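Local coordinates for beta-1,3-glucanosyltransferase (Rhizomucor miehei CAU432, PDB 4WTP), which is a fungal carbohydrate-active enzyme of glycosyl hydrolase family 17, built on a (beta/alpha)8 barrel, at residues P189-T195 and N232-A238; T224-S228 and V240-Y246. All coordinates share one frame; numbering follows the deposited sequence.

Interaction 1: P189-T195 and N232-A238; sequences PYWEGVT and NFQSSVA
W191 turns the edge of its indole toward the face of F233 in an offset edge-to-face pair, with the six-membered ring and the phenyl ring at 85° and their centroids 5.5 Å apart. The touching edge is CE3 and CZ3, pressed on CD2 of F233. One indole face is covered by CD2 of its neighbour Y190, and a face of the F233 ring carries the backbone CA of W191. The tyrosine, its CG swung opposite the backbone N (chi1 -179°), packs against the hairpin: A238 N and V237 C border its ring edge, while CE2 packs 3.7 Å from F233 CB. A water bridges Y190 OH and N232 O.

S236 turns its hydroxyl to the other segment. OG donates to V194 O over 2.7 Å, striking from above the carbonyl plane, 50° out of it. G193 packs its CA on the turn, 3.4 Å from F233 O in a CA-H...O contact, and a second water joins G193 O to S235 N. F233 to S236 form a type II' beta turn, the tight two-residue connection of a beta hairpin, which here packs a loop of the seventh beta-alpha unit of the barrel against the loop of the sixth.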
ATOM      1  N   PRO A 189     -13.335  -4.934   0.183  1.00 11.66           N
ATOM      2  CA  PRO A 189     -14.701  -5.427   0.120  1.00 12.37           C
ATOM      3  C   PRO A 189     -14.893  -6.635  -0.824  1.00 12.75           C
ATOM      4  O   PRO A 189     -15.761  -7.487  -0.564  1.00 12.18           O
ATOM      5  CB  PRO A 189     -15.475  -4.192  -0.325  1.00 14.36           C
ATOM      6  CG  PRO A 189     -14.736  -3.062   0.363  1.00 14.65           C
ATOM      7  CD  PRO A 189     -13.287  -3.457   0.248  1.00 13.23           C
ATOM      8  N   TYR A 190     -14.129  -6.710  -1.906  1.00 11.53           N
ATOM      9  CA  TYR A 190     -14.179  -7.844  -2.789  1.00 11.23           C
ATOM     10  C   TYR A 190     -14.037  -9.166  -2.040  1.00 11.04           C
ATOM     11  O   TYR A 190     -14.758 -10.143  -2.284  1.00 11.85           O
ATOM     12  CB  TYR A 190     -13.055  -7.739  -3.844  1.00 11.75           C
ATOM     13  CG  TYR A 190     -13.106  -8.903  -4.779  1.00 11.08           C
ATOM     14  CD1 TYR A 190     -13.928  -8.849  -5.920  1.00  9.62           C
ATOM     15  CD2 TYR A 190     -12.385 -10.074  -4.557  1.00 12.73           C
ATOM     16  CE1 TYR A 190     -14.035  -9.938  -6.771  1.00 10.11           C
ATOM     17  CE2 TYR A 190     -12.489 -11.153  -5.411  1.00 12.35           C
ATOM     18  CZ  TYR A 190     -13.317 -11.089  -6.524  1.00 12.30           C
ATOM     19  OH  TYR A 190     -13.424 -12.168  -7.367  1.00 13.74           O
ATOM     20  N   TRP A 191     -13.069  -9.218  -1.137  1.00 11.72           N
ATOM     21  CA  TRP A 191     -12.830 -10.448  -0.389  1.00 11.90           C
ATOM     22  C   TRP A 191     -13.840 -10.693   0.738  1.00 12.82           C
ATOM     23  O   TRP A 191     -13.808 -11.750   1.390  1.00 14.98           O
ATOM     24  CB  TRP A 191     -11.398 -10.433   0.177  1.00 13.82           C
ATOM     25  CG  TRP A 191     -10.327 -10.494  -0.864  1.00 14.23           C
ATOM     26  CD1 TRP A 191      -9.299  -9.590  -1.080  1.00 16.21           C
ATOM     27  CD2 TRP A 191     -10.137 -11.540  -1.840  1.00 13.33           C
ATOM     28  NE1 TRP A 191      -8.499 -10.001  -2.115  1.00 16.64           N
ATOM     29  CE2 TRP A 191      -8.951 -11.183  -2.605  1.00 13.76           C
ATOM     30  CE3 TRP A 191     -10.793 -12.713  -2.128  1.00 13.58           C
ATOM     31  CZ2 TRP A 191      -8.478 -11.982  -3.620  1.00 13.47           C
ATOM     32  CZ3 TRP A 191     -10.320 -13.511  -3.163  1.00 13.99           C
ATOM     33  CH2 TRP A 191      -9.181 -13.157  -3.892  1.00 14.39           C
ATOM     34  N   GLU A 192     -14.746  -9.744   0.931  1.00 13.66           N
ATOM     35  CA  GLU A 192     -15.843  -9.841   1.878  1.00 14.91           C
ATOM     36  C   GLU A 192     -17.142 -10.196   1.139  1.00 14.26           C
ATOM     37  O   GLU A 192     -18.203 -10.321   1.753  1.00 17.06           O
ATOM     38  CB  GLU A 192     -16.001  -8.533   2.656  1.00 16.43           C
ATOM     39  CG  GLU A 192     -14.720  -8.037   3.339  1.00 17.14           C
ATOM     40  CD  GLU A 192     -14.806  -6.544   3.689  1.00 20.63           C
ATOM     41  OE1 GLU A 192     -15.865  -6.124   4.207  1.00 21.91           O
ATOM     42  OE2 GLU A 192     -13.840  -5.754   3.449  1.00 23.47           O
ATOM     43  N   GLY A 193     -17.072 -10.340  -0.187  1.00 12.76           N
ATOM     44  CA  GLY A 193     -18.264 -10.728  -0.944  1.00 13.12           C
ATOM     45  C   GLY A 193     -19.271  -9.606  -1.137  1.00 12.61           C
ATOM     46  O   GLY A 193     -20.432  -9.874  -1.487  1.00 15.87           O
ATOM     47  N   VAL A 194     -18.855  -8.357  -0.922  1.00 13.09           N
ATOM     48  CA  VAL A 194     -19.730  -7.178  -1.076  1.00 13.47           C
ATOM     49  C   VAL A 194     -19.958  -6.877  -2.566  1.00 13.71           C
ATOM     50  O   VAL A 194     -19.003  -6.825  -3.353  1.00 13.04           O
ATOM     51  CB  VAL A 194     -19.123  -5.969  -0.360  1.00 13.45           C
ATOM     52  CG1 VAL A 194     -19.965  -4.711  -0.553  1.00 14.77           C
ATOM     53  CG2 VAL A 194     -18.958  -6.288   1.134  1.00 15.67           C
ATOM     54  N   THR A 195     -21.209  -6.707  -2.953  1.00 12.70           N
ATOM     55  CA  THR A 195     -21.510  -6.416  -4.357  1.00 12.20           C
ATOM     56  C   THR A 195     -20.917  -5.053  -4.725  1.00 12.34           C
ATOM     57  O   THR A 195     -20.841  -4.145  -3.892  1.00 12.61           O
ATOM     58  CB  THR A 195     -23.025  -6.479  -4.631  1.00 15.34           C
ATOM     59  OG1 THR A 195     -23.276  -6.459  -6.047  1.00 16.88           O
ATOM     60  CG2 THR A 195     -23.764  -5.317  -3.959  1.00 15.97           C
ATOM     61  N   ASN A 232     -15.434 -14.572  -9.373  1.00 14.39           N
ATOM     62  CA  ASN A 232     -16.244 -13.829  -8.419  1.00 13.01           C
ATOM     63  C   ASN A 232     -15.934 -14.367  -7.011  1.00 12.34           C
ATOM     64  O   ASN A 232     -15.289 -15.419  -6.864  1.00 14.91           O
ATOM     65  CB  ASN A 232     -17.745 -14.033  -8.723  1.00 13.72           C
ATOM     66  CG  ASN A 232     -18.181 -15.470  -8.506  1.00 15.30           C
ATOM     67  OD1 ASN A 232     -17.780 -16.381  -9.242  1.00 19.07           O
ATOM     68  ND2 ASN A 232     -19.000 -15.679  -7.499  1.00 17.38           N
ATOM     69  N   PHE A 233     -16.303 -13.600  -6.014  1.00 12.19           N
ATOM     70  CA  PHE A 233     -16.218 -14.059  -4.642  1.00 11.98           C
ATOM     71  C   PHE A 233     -17.576 -13.777  -4.041  1.00 12.35           C
ATOM     72  O   PHE A 233     -17.897 -12.641  -3.676  1.00 12.57           O
ATOM     73  CB  PHE A 233     -15.101 -13.330  -3.882  1.00 12.39           C
ATOM     74  CG  PHE A 233     -14.755 -13.981  -2.577  1.00 11.62           C
ATOM     75  CD1 PHE A 233     -15.518 -13.747  -1.430  1.00 12.17           C
ATOM     76  CD2 PHE A 233     -13.653 -14.834  -2.497  1.00 13.67           C
ATOM     77  CE1 PHE A 233     -15.176 -14.353  -0.222  1.00 13.86           C
ATOM     78  CE2 PHE A 233     -13.296 -15.431  -1.295  1.00 14.49           C
ATOM     79  CZ  PHE A 233     -14.064 -15.194  -0.166  1.00 13.13           C
ATOM     80  N   GLN A 234     -18.424 -14.812  -4.007  1.00 14.03           N
ATOM     81  CA  GLN A 234     -19.836 -14.625  -3.714  1.00 16.03           C
ATOM     82  C   GLN A 234     -20.410 -13.507  -4.615  1.00 13.47           C
ATOM     83  O   GLN A 234     -20.219 -13.600  -5.822  1.00 14.24           O
ATOM     84  CB  GLN A 234     -20.071 -14.393  -2.228  1.00 18.19           C
ATOM     85  CG  GLN A 234     -19.674 -15.601  -1.387  1.00 19.61           C
ATOM     86  CD  GLN A 234     -19.239 -15.232   0.016  1.00 24.09           C
ATOM     87  OE1 GLN A 234     -19.590 -14.169   0.532  1.00 28.24           O
ATOM     88  NE2 GLN A 234     -18.472 -16.118   0.651  1.00 26.90           N
ATOM     89  N   SER A 235     -20.977 -12.448  -4.046  1.00 13.34           N
ATOM     90  CA  SER A 235     -21.618 -11.378  -4.876  1.00 15.24           C
ATOM     91  C   SER A 235     -20.617 -10.411  -5.509  1.00 14.05           C
ATOM     92  O   SER A 235     -21.025  -9.580  -6.329  1.00 13.62           O
ATOM     93  CB  SER A 235     -22.602 -10.546  -4.064  1.00 17.06           C
ATOM     94  OG  SER A 235     -23.710 -11.322  -3.658  1.00 21.98           O
ATOM     95  N   SER A 236     -19.336 -10.471  -5.137  1.00 12.74           N
ATOM     96  CA  SER A 236     -18.306  -9.590  -5.689  1.00 10.78           C
ATOM     97  C   SER A 236     -17.865 -10.182  -6.998  1.00 10.04           C
ATOM     98  O   SER A 236     -17.263 -11.225  -7.038  1.00 11.65           O
ATOM     99  CB  SER A 236     -17.123  -9.456  -4.713  1.00 11.16           C
ATOM    100  OG  SER A 236     -17.543  -9.034  -3.461  1.00 12.36           O
ATOM    101  N   VAL A 237     -18.123  -9.473  -8.103  1.00  9.88           N
ATOM    102  CA  VAL A 237     -17.806  -9.991  -9.430  1.00  9.88           C
ATOM    103  C   VAL A 237     -16.572  -9.289  -9.987  1.00  8.47           C
ATOM    104  O   VAL A 237     -16.504  -8.060 -10.023  1.00  8.50           O
ATOM    105  CB  VAL A 237     -19.014  -9.830 -10.391  1.00  9.79           C
ATOM    106  CG1 VAL A 237     -18.662 -10.266 -11.811  1.00 11.22           C
ATOM    107  CG2 VAL A 237     -20.234 -10.573  -9.849  1.00 11.59           C
ATOM    108  N   ALA A 238     -15.604 -10.081 -10.422  1.00  8.69           N
ATOM    109  CA  ALA A 238     -14.436  -9.548 -11.096  1.00  8.63           C
ATOM    110  C   ALA A 238     -14.723  -9.216 -12.564  1.00  9.52           C
ATOM    111  O   ALA A 238     -15.121 -10.108 -13.308  1.00 10.99           O
ATOM    112  CB  ALA A 238     -13.287 -10.525 -11.004  1.00  9.45           C
TER
HETATM  113  O   HOH W   1     -12.809 -14.915  -7.814  1.00 24.96           O
HETATM  114  O   HOH W   2     -22.167 -12.047  -1.313  1.00 27.92           O

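Interaction 2: T224-S228 and V240-Y246; sequences TGWPS and VENENKY
W226 and Y246 cross at about a right angle as side chains, yet their rings are inclined by only 40°, neither stacked nor edge to face. W226 CE3 sits over the rim of one tyrosine face, 3.9 Å above it, and W226 CB meets Y246 CD2 at 3.6 Å. From the helix, Y246 runs out alongside the extended backbone at G225 until OH donates to T224 OG1, 2.6 Å away and close to the plane of the phenol ring. That short bond fixes where the ring tip points, and T224 OG1 is tied in turn to A187 O.

N242 lies alongside W226 and points the same way, its amide turned 83° from the indole. The touching atom is CB, 3.4 Å from W226 NE1, while NE1 and the amide ND2 of N242 both hydrogen-bond to V237 O; N242 O stands over one indole face. All this happens in the seventh beta-alpha unit of the barrel: T224-S228 leaves the C-terminal end of strand 219-223, carries the Gly-Trp-Pro-Ser run familiar from the family 17 signature, and meets the first turns of helix 240-256.

E243 extends alongside the W226 carbonyl toward S228. With CG opposite the backbone N (chi1 -178°) and the chain straight beyond it, CG brushes W226 O at 3.1 Å and OE1 comes to 3.3 Å from S228 CB. This buried carboxylate is paired with K289, whose NZ also reaches S228 OG. At the helix start, V240 CG1 touches S228 CB at 3.9 Å.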
ATOM      1  N   THR A 224      -6.470  -0.813  -1.090  1.00  9.22           N
ATOM      2  CA  THR A 224      -7.771  -1.336  -1.494  1.00  8.89           C
ATOM      3  C   THR A 224      -7.759  -1.365  -3.021  1.00  8.91           C
ATOM      4  O   THR A 224      -6.993  -0.635  -3.660  1.00  8.83           O
ATOM      5  CB  THR A 224      -8.951  -0.499  -0.986  1.00  8.85           C
ATOM      6  OG1 THR A 224     -10.133  -1.278  -1.161  1.00  9.60           O
ATOM      7  CG2 THR A 224      -9.122   0.794  -1.794  1.00 10.64           C
ATOM      8  N   GLY A 225      -8.580  -2.237  -3.591  1.00  8.62           N
ATOM      9  CA  GLY A 225      -8.640  -2.405  -5.042  1.00  8.21           C
ATOM     10  C   GLY A 225      -9.673  -3.459  -5.380  1.00  7.61           C
ATOM     11  O   GLY A 225     -10.332  -3.998  -4.484  1.00  9.19           O
ATOM     12  N   TRP A 226      -9.790  -3.794  -6.668  1.00  7.80           N
ATOM     13  CA  TRP A 226     -10.852  -4.654  -7.154  1.00  7.86           C
ATOM     14  C   TRP A 226     -10.321  -5.318  -8.413  1.00  8.41           C
ATOM     15  O   TRP A 226      -9.776  -4.634  -9.307  1.00  9.20           O
ATOM     16  CB  TRP A 226     -12.106  -3.831  -7.488  1.00  7.94           C
ATOM     17  CG  TRP A 226     -13.309  -4.681  -7.753  1.00  7.82           C
ATOM     18  CD1 TRP A 226     -13.608  -5.396  -8.916  1.00  8.03           C
ATOM     19  CD2 TRP A 226     -14.376  -4.978  -6.804  1.00  8.00           C
ATOM     20  NE1 TRP A 226     -14.814  -6.048  -8.749  1.00  8.12           N
ATOM     21  CE2 TRP A 226     -15.320  -5.826  -7.503  1.00  8.64           C
ATOM     22  CE3 TRP A 226     -14.668  -4.580  -5.509  1.00  8.93           C
ATOM     23  CZ2 TRP A 226     -16.477  -6.279  -6.903  1.00  9.64           C
ATOM     24  CZ3 TRP A 226     -15.824  -5.079  -4.911  1.00 10.24           C
ATOM     25  CH2 TRP A 226     -16.717  -5.898  -5.594  1.00  9.81           C
ATOM     26  N   PRO A 227     -10.516  -6.640  -8.572  1.00  8.28           N
ATOM     27  CA  PRO A 227      -9.946  -7.345  -9.722  1.00  8.47           C
ATOM     28  C   PRO A 227     -10.795  -7.236 -10.984  1.00  8.42           C
ATOM     29  O   PRO A 227     -12.035  -7.187 -10.960  1.00  9.25           O
ATOM     30  CB  PRO A 227      -9.887  -8.802  -9.239  1.00  9.57           C
ATOM     31  CG  PRO A 227     -11.074  -8.917  -8.340  1.00  9.43           C
ATOM     32  CD  PRO A 227     -11.136  -7.576  -7.624  1.00  8.65           C
ATOM     33  N   SER A 228     -10.109  -7.200 -12.122  1.00  9.38           N
ATOM     34  CA  SER A 228     -10.831  -7.090 -13.404  1.00  9.60           C
ATOM     35  C   SER A 228     -11.204  -8.429 -14.055  1.00 10.84           C
ATOM     36  O   SER A 228     -11.926  -8.439 -15.032  1.00 12.38           O
ATOM     37  CB  SER A 228     -10.025  -6.272 -14.399  1.00  9.85           C
ATOM     38  OG  SER A 228      -8.771  -6.876 -14.642  1.00  9.76           O
ATOM     39  N   VAL A 240     -13.864  -5.827 -15.756  1.00 10.42           N
ATOM     40  CA  VAL A 240     -13.231  -4.526 -16.015  1.00 11.47           C
ATOM     41  C   VAL A 240     -14.198  -3.388 -15.637  1.00 10.10           C
ATOM     42  O   VAL A 240     -13.769  -2.391 -15.094  1.00 10.98           O
ATOM     43  CB  VAL A 240     -12.750  -4.382 -17.475  1.00 15.07           C
ATOM     44  CG1 VAL A 240     -11.753  -5.474 -17.832  1.00 15.86           C
ATOM     45  CG2 VAL A 240     -13.930  -4.388 -18.433  1.00 19.65           C
ATOM     46  N   GLU A 241     -15.483  -3.573 -15.895  1.00 10.63           N
ATOM     47  CA  GLU A 241     -16.444  -2.529 -15.578  1.00 12.12           C
ATOM     48  C   GLU A 241     -16.480  -2.328 -14.063  1.00  9.87           C
ATOM     49  O   GLU A 241     -16.610  -1.199 -13.586  1.00 10.15           O
ATOM     50  CB  GLU A 241     -17.841  -2.880 -16.111  1.00 15.42           C
ATOM     51  CG  GLU A 241     -18.780  -3.596 -15.137  1.00 22.47           C
ATOM     52  CD  GLU A 241     -20.236  -3.717 -15.625  1.00 30.33           C
ATOM     53  OE1 GLU A 241     -21.123  -2.986 -15.115  1.00 32.16           O
ATOM     54  OE2 GLU A 241     -20.511  -4.553 -16.518  1.00 33.33           O
ATOM     55  N   ASN A 242     -16.371  -3.421 -13.298  1.00  9.61           N
ATOM     56  CA  ASN A 242     -16.416  -3.340 -11.831  1.00  8.56           C
ATOM     57  C   ASN A 242     -15.143  -2.747 -11.277  1.00  7.94           C
ATOM     58  O   ASN A 242     -15.199  -1.944 -10.342  1.00  8.46           O
ATOM     59  CB  ASN A 242     -16.789  -4.674 -11.170  1.00  8.43           C
ATOM     60  CG  ASN A 242     -18.241  -5.015 -11.354  1.00  8.49           C
ATOM     61  OD1 ASN A 242     -19.036  -4.223 -11.897  1.00 10.94           O
ATOM     62  ND2 ASN A 242     -18.608  -6.204 -10.893  1.00  9.60           N
ATOM     63  N   GLU A 243     -13.972  -3.119 -11.819  1.00  7.71           N
ATOM     64  CA  GLU A 243     -12.744  -2.480 -11.364  1.00  7.73           C
ATOM     65  C   GLU A 243     -12.833  -0.967 -11.643  1.00  8.21           C
ATOM     66  O   GLU A 243     -12.444  -0.157 -10.822  1.00  8.57           O
ATOM     67  CB  GLU A 243     -11.476  -3.070 -11.976  1.00  8.57           C
ATOM     68  CG  GLU A 243     -10.240  -2.389 -11.407  1.00  8.71           C
ATOM     69  CD  GLU A 243      -8.916  -2.837 -11.981  1.00  9.72           C
ATOM     70  OE1 GLU A 243      -8.863  -3.581 -12.977  1.00  9.54           O
ATOM     71  OE2 GLU A 243      -7.893  -2.370 -11.422  1.00 11.29           O
ATOM     72  N   ASN A 244     -13.284  -0.587 -12.840  1.00  8.90           N
ATOM     73  CA  ASN A 244     -13.444   0.823 -13.211  1.00  9.13           C
ATOM     74  C   ASN A 244     -14.371   1.561 -12.251  1.00  8.89           C
ATOM     75  O   ASN A 244     -14.040   2.642 -11.782  1.00  9.15           O
ATOM     76  CB  ASN A 244     -13.987   0.894 -14.648  1.00 10.67           C
ATOM     77  CG  ASN A 244     -13.841   2.278 -15.250  1.00 12.24           C
ATOM     78  OD1 ASN A 244     -12.780   2.879 -15.179  1.00 12.95           O
ATOM     79  ND2 ASN A 244     -14.908   2.757 -15.857  1.00 16.15           N
ATOM     80  N   LYS A 245     -15.514   0.950 -11.941  1.00  8.95           N
ATOM     81  CA  LYS A 245     -16.455   1.551 -11.002  1.00  9.07           C
ATOM     82  C   LYS A 245     -15.827   1.708  -9.604  1.00  8.32           C
ATOM     83  O   LYS A 245     -15.960   2.762  -8.968  1.00  8.30           O
ATOM     84  CB  LYS A 245     -17.744   0.747 -10.942  1.00  9.61           C
ATOM     85  CG  LYS A 245     -18.681   1.224  -9.854  1.00 11.43           C
ATOM     86  CD  LYS A 245     -20.072   0.627  -9.966  1.00 12.67           C
ATOM     87  CE  LYS A 245     -20.935   1.027  -8.774  1.00 16.04           C
ATOM     88  NZ  LYS A 245     -20.933   2.471  -8.394  1.00 18.68           N
ATOM     89  N   TYR A 246     -15.154   0.659  -9.129  1.00  8.28           N
ATOM     90  CA  TYR A 246     -14.570   0.688  -7.790  1.00  7.96           C
ATOM     91  C   TYR A 246     -13.511   1.778  -7.717  1.00  8.27           C
ATOM     92  O   TYR A 246     -13.467   2.576  -6.787  1.00  8.05           O
ATOM     93  CB  TYR A 246     -13.942  -0.665  -7.428  1.00  7.82           C
ATOM     94  CG  TYR A 246     -13.567  -0.741  -5.952  1.00  7.22           C
ATOM     95  CD1 TYR A 246     -14.557  -0.714  -4.980  1.00  8.88           C
ATOM     96  CD2 TYR A 246     -12.237  -0.784  -5.541  1.00  7.90           C
ATOM     97  CE1 TYR A 246     -14.236  -0.800  -3.622  1.00  8.93           C
ATOM     98  CE2 TYR A 246     -11.894  -0.871  -4.189  1.00  8.49           C
ATOM     99  CZ  TYR A 246     -12.903  -0.845  -3.245  1.00  8.89           C
ATOM    100  OH  TYR A 246     -12.622  -0.923  -1.896  1.00 10.37           O
TER

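How the interactions relate
Interaction 2 is the buried one, where the loop after strand 219-223 packs on helix 240-256; interaction 1 sits farther out, partly open, where the hairpin between those elements leans on the loop ahead of helix 196-212. Their segments alternate along the chain. V237 O joins them, its two hydrogen bonds from interaction 2 each 2.9 Å long, to W226 NE1 and N242 ND2. W226 also presses its CH2 on V194 O and meets the Y190 ring edge to face. Interaction 1 combines an aromatic pair and one serine-to-carbonyl bond with two waters, one joining a tyrosine hydroxyl to a carbonyl, the other linking two backbone groups. Interaction 2 has indole-phenol packing and one hydroxyl-to-hydroxyl bond, E243 pairing with K289 outside the contact.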